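Local coordinates for protein putative transcriptional regulator (TetR/AcrR family) (Acinetobacter sp., PDB 3KNW) that probably binds DNA as a dimeric, all-helical transcriptional regulator of the TetR/AcrR family, at residues H18-G23 with L66-S71; D134-L139 with V168-Y173; N78-T83 with L91-Q96; H53-K58 with G62-K67. One frame throughout, in Å; residues are numbered along the deposited sequence.

Contact 1: residues H18-G23 with L66-S71; sequences HILDSG and LKHYIS
The imidazole of His-68 lies against two neighbours on helix 13-30, the isobutyl group of Leu-20 and the carboxylate of Asp-21. Its CG stands anti to the backbone N (chi1 175°), which carries the ring out from helix 58-81 toward residues 18-23. Leu-20 supplies the apolar part of the interface: its CD1 reaches His-68 CB at 4.4 Å, so the two meet near the root of the histidine while the ring extends beyond. Asp-21 deals with the polar part. Its CB leaves the helix to one side, but the carboxylate swings back, and OD1 comes to the ring edge, near the ring plane, 3.8 Å from His-68 NE2. Carboxylate and ring are turned 43° against each other. At that distance the two form no salt bridge, only a loose approach, which would probably become more attractive if the imidazole carried a proton. A partly exposed border of the interface suits such polar groups, whereas Leu-20 belongs with the buried side, where it also packs on Phe-55, Phe-61 and Leu-65. One turn of helix 13-30 is stitched internally by Ser-22, whose OG donates to His-18 O at 3.1 Å from above the carbonyl plane, an oxygen that also receives Ser-22 N. On helix 58-81, Leu-66 and Ile-70 turn instead to helix 126-153. Helix 58-81 thus touches both the N-terminal helix and the C-terminal helices, the arrangement characteristic of the TetR fold, in which this long helix connects the DNA-binding domain to the regulatory domain.

Contact 2: residues D134-L139 with V168-Y173; sequences DGVKRL and VIYQMY
Tyr-170 projects its ring straight off helix 162-183 because CG is anti to the backbone N (chi1 -171°), and Leu-139 reaches to meet it with the same first torsion (chi1 178°). Val-136, one turn earlier on helix 126-153, touches the ring through its CG1 branch. The two aliphatic residues divide the tyrosine between them. Leu-139 CD2 sits only 3.4 Å from Tyr-170 CE1, a tight contact, and the same methyl reaches CZ at 4.0 Å. From the other ortho position of the phenol, Tyr-170 CE2 meets Val-136 CG1 at 3.9 Å. Both side chains run at about a right angle to that of the tyrosine. Their two methyls lie on the same side of the ring plane, near its outer end, so the ring rests against the pair. The backbones stay well apart, with the CA atoms of Leu-139 and Tyr-170 9.0 Å from each other: a long aromatic side chain is what spans that gap. The contact belongs to the helical C-terminal domain of the TetR family, where the helices 126-153 and 162-183 form part of the core and also face the partner subunit. Ile-114 of helix 111-119 touches both Val-136 and Tyr-170, while Trp-98 lies on the tyrosine from helix 87-100. On the dimer side, Val-136 packs on Tyr-183 of the second subunit, whose ring also makes a cation-pi contact with Lys-137. Gln-171 and Met-172, a selenomethionine here, pack reciprocally on Met-172 and Gln-171 of that second subunit.

Contact 3: residues N78-T83 with L91-Q96; sequences NQLWTT and LMNYLQ
Trp-81 meets Tyr-94 where helix 58-81 gives way to helix 87-100, two consecutive helices of the TetR fold that pack at the start of its C-terminal domain. From CB, which leaves the backbone to one side, the indole is directed across by a first torsion that sets CG anti to the carbonyl carbon (chi1 -68°). Farther out, NE1 lies 3.7 Å from Tyr-94 CB, with that CB near the ring plane at the indole edge; NE1 also makes a weak hydrogen bond to Lys-90 O. CE2 follows at 4.1 Å from the same Tyr-94 CB, and CZ2 slides on to Tyr-94 CG at 3.9 Å. The outcome is an offset edge-to-face pair, the indole edge toward the phenol face, with planes at 68°. A broad indole suits this buried seam, and the tyrosine hydroxyl finds its partners elsewhere, in Tyr-73 OH and Trp-98 NE1. Beside the tryptophan, Leu-80 rests its CD2 3.8 Å from Tyr-94 CA, an aliphatic branch against helix backbone. Away from the interface, Thr-82 OG1 donates to Asn-78 O at 2.6 Å.

Contact 4: residues H53-K58 with G62-K67; sequences HYFESK and GCELLK
Gly-62 N donates to Lys-58 O at 3.0 Å, a nearly straight bond (160° at the hydrogen) in the first turn of helix 58-81, just after the chain leaves helical geometry at Phe-55. Ser-57 occupies the N-cap, its short hydroxyl side chain bonding to Ala-60 N. Across the gap, the Phe-55 ring brings CE1 to Glu-64 CB at 4.0 Å, so a ring carbon meets the aliphatic root of the glutamate. This link joins the end of the predicted helix-turn-helix motif to the helix that follows it in the TetR DNA-binding domain. Phe-55 suits a buried place there: its ring also packs edge-to-face with Phe-61 and touches Phe-51 and Ile-19. Glu-64 starts toward Phe-55, but its chain turns about the CB-CG bond (chi2 -54°) and takes the carboxylate away. There OE1 lies 3.7 Å from Lys-67 NZ, a long ion pair, and OE2 makes another weak one with Arg-16. A residue with an aliphatic stem and a charged end fits this border, with CB on the aromatic ring and charge among basic groups. The ammonium group of Lys-58 is held by Phe-32, bonding its carbonyl oxygen and making a cation-pi contact with its ring.

In the fold
Helix 58-81 runs through three of the four contacts. Contacts 1 and 4 are neighbours in the DNA-binding part, with centres about 9 Å apart, and share Leu-66 and Lys-67; Leu-20 CD2 of contact 1 lies 3.8 Å from Glu-64 C of contact 4. At the far end of the helix, contact 3 lies with its centre about 30 Å from that of contact 4, on the opposite side of the chain's centre. Contact 2 touches contacts 1 and 3: Arg-138 meets Ile-70 of contact 1, and Leu-139 CD2 lies 3.3 Å from Tyr-94 OH of contact 3. Side-chain packing thus connects the predicted helix-turn-helix region with the C-terminal, dimer-forming domain.

Contact 1: residues H18-G23 with L66-S71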
# COMPACT_ATOMS: atom_id res chain seq x y z
N HIS A 18 19.54 -16.47 -12.53
CA HIS A 18 20.17 -16.26 -11.23
C HIS A 18 20.30 -14.78 -10.92
O HIS A 18 19.96 -14.34 -9.83
CB HIS A 18 21.55 -16.91 -11.12
CG HIS A 18 22.20 -16.65 -9.79
ND1 HIS A 18 21.84 -17.35 -8.66
CD2 HIS A 18 23.12 -15.74 -9.41
CE1 HIS A 18 22.55 -16.89 -7.64
NE2 HIS A 18 23.33 -15.91 -8.07
N ILE A 19 20.80 -14.04 -11.90
CA ILE A 19 21.00 -12.61 -11.73
C ILE A 19 19.69 -11.90 -11.42
O ILE A 19 19.62 -11.11 -10.49
CB ILE A 19 21.69 -11.99 -12.94
CG1 ILE A 19 23.09 -12.61 -13.14
CG2 ILE A 19 21.86 -10.49 -12.75
CD1 ILE A 19 23.66 -12.31 -14.43
N LEU A 20 18.65 -12.18 -12.19
CA LEU A 20 17.34 -11.58 -11.95
C LEU A 20 16.86 -11.93 -10.56
O LEU A 20 16.41 -11.06 -9.83
CB LEU A 20 16.33 -12.04 -12.98
CG LEU A 20 16.62 -11.39 -14.32
CD1 LEU A 20 16.06 -12.25 -15.42
CD2 LEU A 20 16.05 -9.97 -14.41
N ASP A 21 16.98 -13.20 -10.17
CA ASP A 21 16.55 -13.63 -8.84
C ASP A 21 17.36 -13.00 -7.71
O ASP A 21 16.78 -12.57 -6.70
CB ASP A 21 16.48 -15.16 -8.77
CG ASP A 21 15.38 -15.74 -9.71
OD1 ASP A 21 14.38 -14.99 -10.01
OD2 ASP A 21 15.52 -16.92 -10.15
N SER A 22 18.68 -12.92 -7.86
CA SER A 22 19.49 -12.06 -6.98
C SER A 22 18.91 -10.64 -6.90
O SER A 22 18.63 -10.15 -5.80
CB SER A 22 20.93 -11.94 -7.49
OG SER A 22 21.60 -13.18 -7.42
N GLY A 23 18.73 -9.99 -8.05
CA GLY A 23 18.22 -8.64 -8.08
C GLY A 23 16.86 -8.51 -7.36
O GLY A 23 16.64 -7.57 -6.59
N LEU A 66 11.06 -6.90 -13.82
CA LEU A 66 9.63 -6.81 -13.61
C LEU A 66 8.90 -7.72 -14.56
O LEU A 66 7.88 -8.26 -14.21
CB LEU A 66 9.10 -5.37 -13.74
CG LEU A 66 9.55 -4.40 -12.64
CD1 LEU A 66 9.08 -3.01 -13.05
CD2 LEU A 66 9.12 -4.77 -11.17
N LYS A 67 9.42 -7.83 -15.78
CA LYS A 67 8.79 -8.66 -16.79
C LYS A 67 8.84 -10.11 -16.33
O LYS A 67 7.84 -10.83 -16.45
CB LYS A 67 9.48 -8.54 -18.16
CG LYS A 67 8.92 -7.44 -19.09
CD LYS A 67 9.53 -7.54 -20.50
CE LYS A 67 9.30 -6.26 -21.34
NZ LYS A 67 10.34 -5.17 -21.19
N HIS A 68 10.00 -10.52 -15.80
CA HIS A 68 10.23 -11.89 -15.36
C HIS A 68 9.37 -12.20 -14.16
O HIS A 68 8.86 -13.31 -14.04
CB HIS A 68 11.70 -12.15 -15.01
CG HIS A 68 11.95 -13.51 -14.44
ND1 HIS A 68 11.70 -14.67 -15.15
CD2 HIS A 68 12.36 -13.90 -13.21
CE1 HIS A 68 11.98 -15.72 -14.39
NE2 HIS A 68 12.40 -15.28 -13.21
N TYR A 69 9.21 -11.21 -13.30
CA TYR A 69 8.29 -11.32 -12.18
C TYR A 69 6.84 -11.57 -12.64
O TYR A 69 6.18 -12.48 -12.17
CB TYR A 69 8.38 -10.08 -11.28
CG TYR A 69 7.40 -10.12 -10.13
CD1 TYR A 69 7.58 -11.00 -9.07
CD2 TYR A 69 6.28 -9.30 -10.12
CE1 TYR A 69 6.67 -11.07 -8.02
CE2 TYR A 69 5.36 -9.34 -9.06
CZ TYR A 69 5.56 -10.24 -8.02
OH TYR A 69 4.66 -10.30 -6.98
N ILE A 70 6.36 -10.75 -13.57
CA ILE A 70 4.99 -10.83 -14.05
C ILE A 70 4.81 -12.18 -14.75
O ILE A 70 3.79 -12.83 -14.55
CB ILE A 70 4.67 -9.68 -15.04
CG1 ILE A 70 4.62 -8.34 -14.30
CG2 ILE A 70 3.34 -9.90 -15.74
CD1 ILE A 70 5.01 -7.13 -15.16
N SER A 71 5.81 -12.59 -15.54
CA SER A 71 5.71 -13.82 -16.37
C SER A 71 5.57 -15.10 -15.55
O SER A 71 4.79 -16.00 -15.89
CB SER A 71 6.92 -13.95 -17.33
OG SER A 71 7.21 -15.32 -17.60

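Contact 2: residues D134-L139 with V168-Y173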
# COMPACT_ATOMS: atom_id res chain seq x y z
N ASP A 134 0.55 -2.25 -16.14
CA ASP A 134 -0.15 -3.17 -16.98
C ASP A 134 -0.25 -4.54 -16.29
O ASP A 134 -1.30 -5.15 -16.37
CB ASP A 134 0.49 -3.26 -18.35
CG ASP A 134 0.15 -2.01 -19.25
OD1 ASP A 134 -0.89 -1.31 -19.00
OD2 ASP A 134 0.95 -1.76 -20.22
N GLY A 135 0.78 -4.98 -15.58
CA GLY A 135 0.71 -6.22 -14.83
C GLY A 135 -0.46 -6.20 -13.87
O GLY A 135 -1.30 -7.14 -13.81
N VAL A 136 -0.59 -5.09 -13.16
CA VAL A 136 -1.61 -5.01 -12.14
C VAL A 136 -2.96 -4.95 -12.82
O VAL A 136 -3.89 -5.60 -12.35
CB VAL A 136 -1.42 -3.79 -11.22
CG1 VAL A 136 -2.58 -3.64 -10.36
CG2 VAL A 136 -0.20 -3.94 -10.40
N LYS A 137 -3.07 -4.20 -13.89
CA LYS A 137 -4.35 -4.17 -14.64
C LYS A 137 -4.76 -5.57 -15.16
O LYS A 137 -5.92 -5.93 -15.17
CB LYS A 137 -4.30 -3.22 -15.84
CG LYS A 137 -4.18 -1.75 -15.53
CD LYS A 137 -5.45 -1.15 -14.98
CE LYS A 137 -5.60 0.35 -15.44
NZ LYS A 137 -4.26 1.13 -15.51
N ARG A 138 -3.80 -6.37 -15.58
CA ARG A 138 -4.13 -7.70 -16.02
C ARG A 138 -4.61 -8.64 -14.89
O ARG A 138 -5.55 -9.43 -15.10
CB ARG A 138 -2.95 -8.32 -16.72
CG ARG A 138 -2.92 -8.00 -18.20
CD ARG A 138 -1.99 -8.98 -18.87
NE ARG A 138 -0.57 -8.72 -18.65
CZ ARG A 138 0.38 -9.66 -18.67
NH1 ARG A 138 1.66 -9.32 -18.49
NH2 ARG A 138 0.08 -10.96 -18.82
N LEU A 139 -3.98 -8.54 -13.73
CA LEU A 139 -4.36 -9.32 -12.58
C LEU A 139 -5.76 -8.97 -12.16
O LEU A 139 -6.60 -9.83 -11.99
CB LEU A 139 -3.36 -9.14 -11.47
CG LEU A 139 -3.70 -9.89 -10.20
CD1 LEU A 139 -3.73 -11.39 -10.43
CD2 LEU A 139 -2.73 -9.51 -9.10
N VAL A 168 -12.42 -3.94 -5.56
CA VAL A 168 -12.62 -3.89 -4.19
C VAL A 168 -11.74 -4.92 -3.49
O VAL A 168 -10.98 -4.61 -2.57
CB VAL A 168 -14.04 -4.24 -3.86
CG1 VAL A 168 -14.10 -4.47 -2.33
CG2 VAL A 168 -14.94 -3.12 -4.33
N ILE A 169 -11.84 -6.15 -3.95
CA ILE A 169 -11.07 -7.21 -3.32
C ILE A 169 -9.56 -6.90 -3.43
O ILE A 169 -8.82 -6.89 -2.40
CB ILE A 169 -11.40 -8.56 -3.92
CG1 ILE A 169 -12.78 -8.99 -3.50
CG2 ILE A 169 -10.41 -9.60 -3.48
CD1 ILE A 169 -13.23 -10.21 -4.26
N TYR A 170 -9.12 -6.56 -4.64
CA TYR A 170 -7.70 -6.33 -4.79
C TYR A 170 -7.20 -5.09 -3.98
O TYR A 170 -6.13 -5.10 -3.41
CB TYR A 170 -7.30 -6.26 -6.25
CG TYR A 170 -5.82 -6.22 -6.45
CD1 TYR A 170 -5.07 -7.38 -6.49
CD2 TYR A 170 -5.16 -5.04 -6.64
CE1 TYR A 170 -3.69 -7.35 -6.72
CE2 TYR A 170 -3.77 -5.01 -6.86
CZ TYR A 170 -3.06 -6.17 -6.93
OH TYR A 170 -1.70 -6.13 -7.13
N GLN A 171 -8.01 -4.06 -3.90
CA GLN A 171 -7.63 -2.88 -3.15
C GLN A 171 -7.54 -3.19 -1.68
O GLN A 171 -6.60 -2.80 -1.07
CB GLN A 171 -8.63 -1.77 -3.36
CG GLN A 171 -8.41 -1.06 -4.67
CD GLN A 171 -9.50 -0.09 -5.02
OE1 GLN A 171 -9.59 0.37 -6.13
NE2 GLN A 171 -10.32 0.22 -4.08
N MSE A 172 -8.51 -3.92 -1.13
CA MSE A 172 -8.53 -4.30 0.29
C MSE A 172 -7.40 -5.18 0.64
O MSE A 172 -6.80 -4.99 1.70
CB MSE A 172 -9.83 -4.99 0.65
CG MSE A 172 -9.90 -5.59 2.09
SE MSE A 172 -11.66 -6.40 2.28
CE MSE A 172 -11.37 -8.03 1.38
N TYR A 173 -6.99 -6.09 -0.25
CA TYR A 173 -5.81 -6.90 0.08
C TYR A 173 -4.53 -6.13 0.08
O TYR A 173 -3.71 -6.31 0.98
CB TYR A 173 -5.70 -8.15 -0.78
CG TYR A 173 -6.59 -9.24 -0.24
CD1 TYR A 173 -7.99 -9.16 -0.35
CD2 TYR A 173 -6.07 -10.33 0.42
CE1 TYR A 173 -8.82 -10.17 0.11
CE2 TYR A 173 -6.93 -11.35 0.89
CZ TYR A 173 -8.28 -11.24 0.75
OH TYR A 173 -9.10 -12.24 1.26

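Contact 3: residues N78-T83 with L91-Q96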
# COMPACT_ATOMS: atom_id res chain seq x y z
N ASN A 78 -1.85 -19.76 -13.56
CA ASN A 78 -2.35 -20.79 -14.45
C ASN A 78 -2.49 -22.11 -13.71
O ASN A 78 -3.49 -22.80 -13.86
CB ASN A 78 -1.44 -20.95 -15.67
CG ASN A 78 -1.49 -19.74 -16.61
OD1 ASN A 78 -2.40 -18.90 -16.53
ND2 ASN A 78 -0.51 -19.64 -17.50
N GLN A 79 -1.49 -22.44 -12.88
CA GLN A 79 -1.50 -23.67 -12.07
C GLN A 79 -2.61 -23.66 -11.03
O GLN A 79 -3.52 -24.45 -11.08
CB GLN A 79 -0.16 -23.89 -11.36
CG GLN A 79 1.07 -23.69 -12.23
CD GLN A 79 2.28 -24.43 -11.70
OE1 GLN A 79 3.29 -23.81 -11.34
NE2 GLN A 79 2.19 -25.77 -11.65
N LEU A 80 -2.54 -22.73 -10.08
CA LEU A 80 -3.56 -22.57 -9.05
C LEU A 80 -5.00 -22.68 -9.60
O LEU A 80 -5.88 -23.26 -8.95
CB LEU A 80 -3.36 -21.21 -8.34
CG LEU A 80 -3.54 -21.02 -6.83
CD1 LEU A 80 -3.05 -22.20 -5.96
CD2 LEU A 80 -2.84 -19.73 -6.39
N TRP A 81 -5.23 -22.16 -10.81
CA TRP A 81 -6.60 -22.00 -11.35
C TRP A 81 -7.05 -22.97 -12.46
O TRP A 81 -8.19 -22.88 -12.94
CB TRP A 81 -6.80 -20.57 -11.82
CG TRP A 81 -6.82 -19.57 -10.71
CD1 TRP A 81 -6.89 -19.81 -9.35
CD2 TRP A 81 -6.85 -18.14 -10.86
NE1 TRP A 81 -6.94 -18.62 -8.66
CE2 TRP A 81 -6.91 -17.58 -9.56
CE3 TRP A 81 -6.83 -17.28 -11.96
CZ2 TRP A 81 -6.94 -16.21 -9.35
CZ3 TRP A 81 -6.87 -15.92 -11.75
CH2 TRP A 81 -6.91 -15.40 -10.45
N THR A 82 -6.19 -23.88 -12.88
CA THR A 82 -6.66 -24.94 -13.79
C THR A 82 -6.68 -26.28 -13.03
O THR A 82 -5.91 -27.21 -13.29
CB THR A 82 -5.89 -24.95 -15.14
OG1 THR A 82 -4.48 -25.02 -14.91
CG2 THR A 82 -6.24 -23.68 -15.95
N THR A 83 -7.55 -26.30 -12.02
CA THR A 83 -8.04 -27.51 -11.39
C THR A 83 -9.53 -27.54 -11.70
O THR A 83 -10.05 -26.66 -12.39
CB THR A 83 -7.78 -27.53 -9.86
OG1 THR A 83 -6.54 -26.88 -9.58
CG2 THR A 83 -7.73 -29.01 -9.33
N LEU A 91 -10.59 -18.60 -6.24
CA LEU A 91 -10.34 -17.22 -5.86
C LEU A 91 -9.95 -17.16 -4.38
O LEU A 91 -9.11 -16.37 -3.98
CB LEU A 91 -11.59 -16.36 -6.11
CG LEU A 91 -11.44 -14.88 -5.74
CD1 LEU A 91 -10.19 -14.31 -6.26
CD2 LEU A 91 -12.56 -14.11 -6.27
N MSE A 92 -10.53 -18.03 -3.57
CA MSE A 92 -10.17 -18.08 -2.14
C MSE A 92 -8.82 -18.71 -2.00
O MSE A 92 -8.04 -18.33 -1.18
CB MSE A 92 -11.21 -18.82 -1.31
CG MSE A 92 -12.54 -18.08 -1.17
SE MSE A 92 -12.40 -16.28 -0.51
CE MSE A 92 -11.38 -16.61 1.14
N ASN A 93 -8.52 -19.64 -2.86
CA ASN A 93 -7.18 -20.20 -2.92
C ASN A 93 -6.06 -19.19 -3.12
O ASN A 93 -5.15 -19.07 -2.30
CB ASN A 93 -7.13 -21.14 -4.10
CG ASN A 93 -6.92 -22.48 -3.72
OD1 ASN A 93 -7.86 -23.28 -3.61
ND2 ASN A 93 -5.64 -22.81 -3.53
N TYR A 94 -6.11 -18.51 -4.26
CA TYR A 94 -5.22 -17.40 -4.59
C TYR A 94 -5.03 -16.43 -3.43
O TYR A 94 -3.92 -16.13 -3.05
CB TYR A 94 -5.78 -16.60 -5.77
CG TYR A 94 -5.07 -15.30 -6.00
CD1 TYR A 94 -3.77 -15.27 -6.46
CD2 TYR A 94 -5.71 -14.08 -5.74
CE1 TYR A 94 -3.13 -14.07 -6.66
CE2 TYR A 94 -5.06 -12.88 -5.95
CZ TYR A 94 -3.76 -12.89 -6.42
OH TYR A 94 -3.10 -11.69 -6.63
N LEU A 95 -6.12 -15.94 -2.91
CA LEU A 95 -6.07 -14.98 -1.84
C LEU A 95 -5.41 -15.57 -0.60
O LEU A 95 -4.68 -14.87 0.15
CB LEU A 95 -7.52 -14.54 -1.48
CG LEU A 95 -8.27 -13.83 -2.60
CD1 LEU A 95 -9.73 -13.37 -2.13
CD2 LEU A 95 -7.47 -12.65 -3.19
N GLN A 96 -5.71 -16.85 -0.34
CA GLN A 96 -5.20 -17.50 0.83
C GLN A 96 -3.69 -17.61 0.73
O GLN A 96 -3.00 -17.49 1.75
CB GLN A 96 -5.91 -18.86 1.11
CG GLN A 96 -6.68 -18.83 2.47
CD GLN A 96 -8.02 -19.60 2.52
OE1 GLN A 96 -8.51 -20.14 1.52
NE2 GLN A 96 -8.60 -19.66 3.73

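Contact 4: residues H53-K58 with G62-K67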
# COMPACT_ATOMS: atom_id res chain seq x y z
N HIS A 53 27.14 -8.47 -20.13
CA HIS A 53 26.78 -9.29 -21.29
C HIS A 53 25.28 -9.59 -21.38
O HIS A 53 24.71 -9.66 -22.46
CB HIS A 53 27.60 -10.57 -21.33
CG HIS A 53 29.00 -10.35 -21.83
ND1 HIS A 53 29.31 -9.35 -22.73
CD2 HIS A 53 30.16 -10.98 -21.55
CE1 HIS A 53 30.60 -9.38 -22.99
NE2 HIS A 53 31.15 -10.36 -22.28
N TYR A 54 24.64 -9.70 -20.22
CA TYR A 54 23.21 -10.01 -20.10
C TYR A 54 22.31 -8.79 -20.17
O TYR A 54 21.26 -8.82 -20.80
CB TYR A 54 22.97 -10.75 -18.78
CG TYR A 54 23.54 -12.15 -18.83
CD1 TYR A 54 24.89 -12.39 -18.54
CD2 TYR A 54 22.75 -13.22 -19.24
CE1 TYR A 54 25.43 -13.68 -18.64
CE2 TYR A 54 23.27 -14.49 -19.34
CZ TYR A 54 24.61 -14.73 -19.03
OH TYR A 54 25.11 -16.02 -19.13
N PHE A 55 22.70 -7.72 -19.49
CA PHE A 55 21.88 -6.52 -19.44
C PHE A 55 22.68 -5.29 -19.74
O PHE A 55 23.73 -5.09 -19.15
CB PHE A 55 21.31 -6.37 -18.06
CG PHE A 55 20.65 -7.58 -17.58
CD1 PHE A 55 19.41 -7.91 -18.04
CD2 PHE A 55 21.27 -8.39 -16.66
CE1 PHE A 55 18.77 -9.03 -17.59
CE2 PHE A 55 20.67 -9.53 -16.23
CZ PHE A 55 19.40 -9.85 -16.70
N GLU A 56 22.19 -4.43 -20.60
CA GLU A 56 22.99 -3.26 -20.97
C GLU A 56 23.05 -2.13 -19.91
O GLU A 56 23.94 -1.29 -19.95
CB GLU A 56 22.58 -2.74 -22.35
CG GLU A 56 21.15 -2.19 -22.47
CD GLU A 56 20.87 -1.64 -23.88
OE1 GLU A 56 21.12 -2.39 -24.86
OE2 GLU A 56 20.43 -0.46 -24.01
N SER A 57 22.13 -2.10 -18.96
CA SER A 57 22.12 -1.01 -17.95
C SER A 57 21.27 -1.41 -16.76
O SER A 57 20.49 -2.33 -16.87
CB SER A 57 21.52 0.25 -18.53
OG SER A 57 20.18 -0.01 -18.87
N LYS A 58 21.44 -0.71 -15.65
CA LYS A 58 20.61 -0.92 -14.49
C LYS A 58 19.13 -0.87 -14.91
O LYS A 58 18.33 -1.64 -14.45
CB LYS A 58 20.90 0.13 -13.39
CG LYS A 58 20.23 -0.18 -11.99
CD LYS A 58 20.17 1.04 -11.07
CE LYS A 58 19.10 0.86 -9.97
NZ LYS A 58 18.74 2.14 -9.28
N GLY A 62 16.19 -3.71 -14.67
CA GLY A 62 14.94 -3.40 -13.95
C GLY A 62 13.74 -3.78 -14.81
O GLY A 62 12.85 -4.46 -14.35
N CYS A 63 13.73 -3.36 -16.08
CA CYS A 63 12.65 -3.77 -16.94
C CYS A 63 12.58 -5.30 -17.03
O CYS A 63 11.48 -5.88 -17.01
CB CYS A 63 12.75 -3.16 -18.34
SG CYS A 63 12.54 -1.38 -18.39
N GLU A 64 13.72 -5.99 -17.11
CA GLU A 64 13.61 -7.44 -17.29
C GLU A 64 13.17 -8.13 -16.01
O GLU A 64 12.45 -9.12 -16.04
CB GLU A 64 14.87 -8.05 -17.90
CG GLU A 64 15.00 -7.72 -19.40
CD GLU A 64 13.74 -8.10 -20.25
OE1 GLU A 64 13.31 -7.30 -21.16
OE2 GLU A 64 13.17 -9.19 -20.00
N LEU A 65 13.61 -7.58 -14.90
CA LEU A 65 13.21 -8.04 -13.58
C LEU A 65 11.70 -7.99 -13.42
O LEU A 65 11.10 -8.96 -12.96
CB LEU A 65 13.86 -7.11 -12.56
CG LEU A 65 13.93 -7.52 -11.11
CD1 LEU A 65 14.65 -8.84 -11.02
CD2 LEU A 65 14.67 -6.42 -10.34
N LEU A 66 11.06 -6.90 -13.82
CA LEU A 66 9.63 -6.81 -13.61
C LEU A 66 8.90 -7.72 -14.56
O LEU A 66 7.88 -8.26 -14.21
CB LEU A 66 9.10 -5.37 -13.74
CG LEU A 66 9.55 -4.40 -12.64
CD1 LEU A 66 9.08 -3.01 -13.05
CD2 LEU A 66 9.12 -4.77 -11.17
N LYS A 67 9.42 -7.83 -15.78
CA LYS A 67 8.79 -8.66 -16.79
C LYS A 67 8.84 -10.11 -16.33
O LYS A 67 7.84 -10.83 -16.45
CB LYS A 67 9.48 -8.54 -18.16
CG LYS A 67 8.92 -7.44 -19.09
CD LYS A 67 9.53 -7.54 -20.50
CE LYS A 67 9.30 -6.26 -21.34
NZ LYS A 67 10.34 -5.17 -21.19